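Side-chain contact in putative hexulose 6 phosphate synthase (Salmonella typhimurium, PDB 3F4W), which is of unproven function but adopts a TIM-barrel fold, with two copies of the chain in the assembly: residues Val133-Asp138 / Arg144-Asp149. Residues are numbered along the deposited sequence; the frame is centred on the assembly and turned at random.
Sequences VHTGTD and RKPIDD
T135 meets P146 where strand 130-134 of the TIM barrel gives way to the loop after it, and both branches of the threonine are turned onto the loop that leads into helix 147-156. The contact thus joins the end of a barrel strand to the start of the outer helix that follows it, with the short helix 137-141 between them in the chain. With OG1 anti to its own carbonyl carbon (chi1 -64°), the T135 hydroxyl lies against the N-CA side of the proline ring, 3.2 Å from P146 CA. P146 N is nearly as near but carries no hydrogen, so it cannot serve as a donor. The methyl takes the other direction: T135 CG2 packs on the backbone of R144, 3.7 Å from R144 O, and also touches R144 CB. Beyond that atom the arginine runs extended away from T135, and its NH1 forms a salt bridge with D88 of the second subunit. Two residues back along the chain, V133 meets the same proline, the two side chains crossing at about a right angle with V133 CG2 4.0 Å from P146 CB; V164 of the neighbouring strand 161-165 touches both side chains, extending the apolar layer between barrel and helix. V133 CG2 also approaches D149 CB, at 4.3 Å. A water bridges the two segments: it hydrogen-bonds to T135 OG1 at 2.7 Å and, on the helix side, donates to D149 OD2 at 2.6 Å.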
ATOM      1  N   VAL A 133     -14.164   8.201   1.510  1.00 14.41           N
ATOM      2  CA  VAL A 133     -14.868   6.963   1.226  1.00 14.01           C
ATOM      3  C   VAL A 133     -14.434   6.553  -0.170  1.00 15.83           C
ATOM      4  O   VAL A 133     -14.299   7.394  -1.059  1.00 13.83           O
ATOM      5  CB  VAL A 133     -16.412   7.093   1.322  1.00 18.49           C
ATOM      6  CG1 VAL A 133     -16.803   8.329   2.120  1.00 19.20           C
ATOM      7  CG2 VAL A 133     -17.045   7.105  -0.054  1.00 20.71           C
ATOM      8  N   HIS A 134     -14.186   5.264  -0.355  1.00 16.23           N
ATOM      9  CA  HIS A 134     -13.555   4.793  -1.574  1.00 14.54           C
ATOM     10  C   HIS A 134     -13.961   3.370  -1.923  1.00 16.23           C
ATOM     11  O   HIS A 134     -13.650   2.428  -1.199  1.00 14.92           O
ATOM     12  CB  HIS A 134     -12.034   4.879  -1.424  1.00 16.54           C
ATOM     13  CG  HIS A 134     -11.286   4.659  -2.700  1.00 17.88           C
ATOM     14  ND1 HIS A 134      -9.922   4.469  -2.736  1.00 19.49           N
ATOM     15  CD2 HIS A 134     -11.710   4.591  -3.984  1.00 16.67           C
ATOM     16  CE1 HIS A 134      -9.536   4.304  -3.989  1.00 19.99           C
ATOM     17  NE2 HIS A 134     -10.603   4.371  -4.765  1.00 17.13           N
ATOM     18  N   THR A 135     -14.670   3.228  -3.033  1.00 13.44           N
ATOM     19  CA  THR A 135     -14.882   1.926  -3.637  1.00 13.81           C
ATOM     20  C   THR A 135     -13.784   1.754  -4.677  1.00 15.04           C
ATOM     21  O   THR A 135     -13.711   2.515  -5.642  1.00 15.14           O
ATOM     22  CB  THR A 135     -16.267   1.841  -4.296  1.00 13.27           C
ATOM     23  OG1 THR A 135     -17.276   1.961  -3.288  1.00 17.10           O
ATOM     24  CG2 THR A 135     -16.443   0.518  -5.028  1.00 14.31           C
ATOM     25  N   GLY A 136     -12.915   0.770  -4.463  1.00 13.55           N
ATOM     26  CA  GLY A 136     -11.738   0.594  -5.296  1.00 14.98           C
ATOM     27  C   GLY A 136     -12.068   0.205  -6.721  1.00 16.07           C
ATOM     28  O   GLY A 136     -13.195  -0.188  -7.018  1.00 14.44           O
ATOM     29  N   THR A 137     -11.078   0.307  -7.604  1.00 16.82           N
ATOM     30  CA  THR A 137     -11.285   0.002  -9.014  1.00 14.67           C
ATOM     31  C   THR A 137     -11.635  -1.472  -9.242  1.00 16.49           C
ATOM     32  O   THR A 137     -12.431  -1.790 -10.121  1.00 15.56           O
ATOM     33  CB  THR A 137     -10.077   0.413  -9.882  1.00 21.45           C
ATOM     34  OG1 THR A 137      -8.893  -0.232  -9.398  1.00 20.62           O
ATOM     35  CG2 THR A 137      -9.877   1.932  -9.851  1.00 22.15           C
ATOM     36  N   ASP A 138     -11.048  -2.372  -8.456  1.00 17.58           N
ATOM     37  CA  ASP A 138     -11.404  -3.787  -8.550  1.00 15.56           C
ATOM     38  C   ASP A 138     -12.861  -3.996  -8.134  1.00 17.45           C
ATOM     39  O   ASP A 138     -13.605  -4.762  -8.755  1.00 14.33           O
ATOM     40  CB  ASP A 138     -10.478  -4.652  -7.688  1.00 18.98           C
ATOM     41  CG  ASP A 138      -9.035  -4.609  -8.152  1.00 20.93           C
ATOM     42  OD1 ASP A 138      -8.789  -4.279  -9.329  1.00 22.98           O
ATOM     43  OD2 ASP A 138      -8.140  -4.906  -7.338  1.00 21.15           O
ATOM     44  N   ARG A 144     -19.797  -2.226  -8.117  1.00 19.71           N
ATOM     45  CA  ARG A 144     -20.059  -1.528  -6.860  1.00 22.17           C
ATOM     46  C   ARG A 144     -19.775  -0.029  -6.947  1.00 18.03           C
ATOM     47  O   ARG A 144     -18.943   0.410  -7.735  1.00 20.39           O
ATOM     48  CB  ARG A 144     -19.258  -2.168  -5.725  1.00 20.32           C
ATOM     49  CG  ARG A 144     -19.509  -3.654  -5.613  1.00 24.18           C
ATOM     50  CD  ARG A 144     -18.659  -4.314  -4.547  1.00 22.71           C
ATOM     51  NE  ARG A 144     -18.649  -5.759  -4.743  1.00 25.54           N
ATOM     52  CZ  ARG A 144     -17.901  -6.609  -4.048  1.00 25.23           C
ATOM     53  NH1 ARG A 144     -17.093  -6.162  -3.094  1.00 22.56           N
ATOM     54  NH2 ARG A 144     -17.964  -7.908  -4.310  1.00 21.28           N
ATOM     55  N   LYS A 145     -20.479   0.753  -6.137  1.00 19.49           N
ATOM     56  CA  LYS A 145     -20.301   2.200  -6.142  1.00 18.94           C
ATOM     57  C   LYS A 145     -20.212   2.749  -4.720  1.00 19.71           C
ATOM     58  O   LYS A 145     -20.691   2.120  -3.780  1.00 18.52           O
ATOM     59  CB  LYS A 145     -21.414   2.882  -6.942  1.00 19.54           C
ATOM     60  CG  LYS A 145     -22.817   2.521  -6.508  1.00 26.06           C
ATOM     61  CD  LYS A 145     -23.849   3.068  -7.492  1.00 36.16           C
ATOM     62  CE  LYS A 145     -25.270   2.939  -6.950  1.00 39.66           C
ATOM     63  NZ  LYS A 145     -26.276   3.563  -7.859  1.00 42.05           N
ATOM     64  N   PRO A 146     -19.586   3.926  -4.562  1.00 18.62           N
ATOM     65  CA  PRO A 146     -19.273   4.487  -3.241  1.00 19.93           C
ATOM     66  C   PRO A 146     -20.435   5.202  -2.556  1.00 20.67           C
ATOM     67  O   PRO A 146     -20.337   5.487  -1.365  1.00 21.36           O
ATOM     68  CB  PRO A 146     -18.176   5.518  -3.542  1.00 17.77           C
ATOM     69  CG  PRO A 146     -17.910   5.439  -5.017  1.00 22.32           C
ATOM     70  CD  PRO A 146     -19.068   4.767  -5.650  1.00 16.87           C
ATOM     71  N   ILE A 147     -21.511   5.489  -3.281  1.00 18.63           N
ATOM     72  CA  ILE A 147     -22.542   6.378  -2.747  1.00 19.72           C
ATOM     73  C   ILE A 147     -23.163   5.918  -1.419  1.00 19.38           C
ATOM     74  O   ILE A 147     -23.397   6.739  -0.530  1.00 17.91           O
ATOM     75  CB  ILE A 147     -23.631   6.709  -3.799  1.00 22.94           C
ATOM     76  CG1 ILE A 147     -24.311   8.036  -3.450  1.00 22.91           C
ATOM     77  CG2 ILE A 147     -24.627   5.563  -3.933  1.00 22.94           C
ATOM     78  CD1 ILE A 147     -24.921   8.737  -4.638  1.00 22.97           C
ATOM     79  N   ASP A 148     -23.412   4.620  -1.268  1.00 19.27           N
ATOM     80  CA  ASP A 148     -23.995   4.129  -0.022  1.00 22.55           C
ATOM     81  C   ASP A 148     -23.050   4.406   1.141  1.00 20.70           C
ATOM     82  O   ASP A 148     -23.480   4.841   2.209  1.00 20.49           O
ATOM     83  CB  ASP A 148     -24.337   2.638  -0.099  1.00 23.76           C
ATOM     84  CG  ASP A 148     -25.382   2.221   0.935  1.00 30.88           C
ATOM     85  OD1 ASP A 148     -25.771   3.059   1.774  1.00 27.57           O
ATOM     86  OD2 ASP A 148     -25.822   1.053   0.904  1.00 38.21           O
ATOM     87  N   ASP A 149     -21.759   4.168   0.928  1.00 16.38           N
ATOM     88  CA  ASP A 149     -20.763   4.452   1.958  1.00 17.07           C
ATOM     89  C   ASP A 149     -20.654   5.951   2.246  1.00 14.56           C
ATOM     90  O   ASP A 149     -20.445   6.353   3.388  1.00 17.22           O
ATOM     91  CB  ASP A 149     -19.395   3.862   1.587  1.00 17.14           C
ATOM     92  CG  ASP A 149     -19.320   2.359   1.828  1.00 19.80           C
ATOM     93  OD1 ASP A 149     -20.248   1.801   2.453  1.00 23.88           O
ATOM     94  OD2 ASP A 149     -18.327   1.736   1.401  1.00 25.81           O
TER
HETATM   95  O   HOH W   1     -16.841   2.363  -0.641  1.00 27.24           O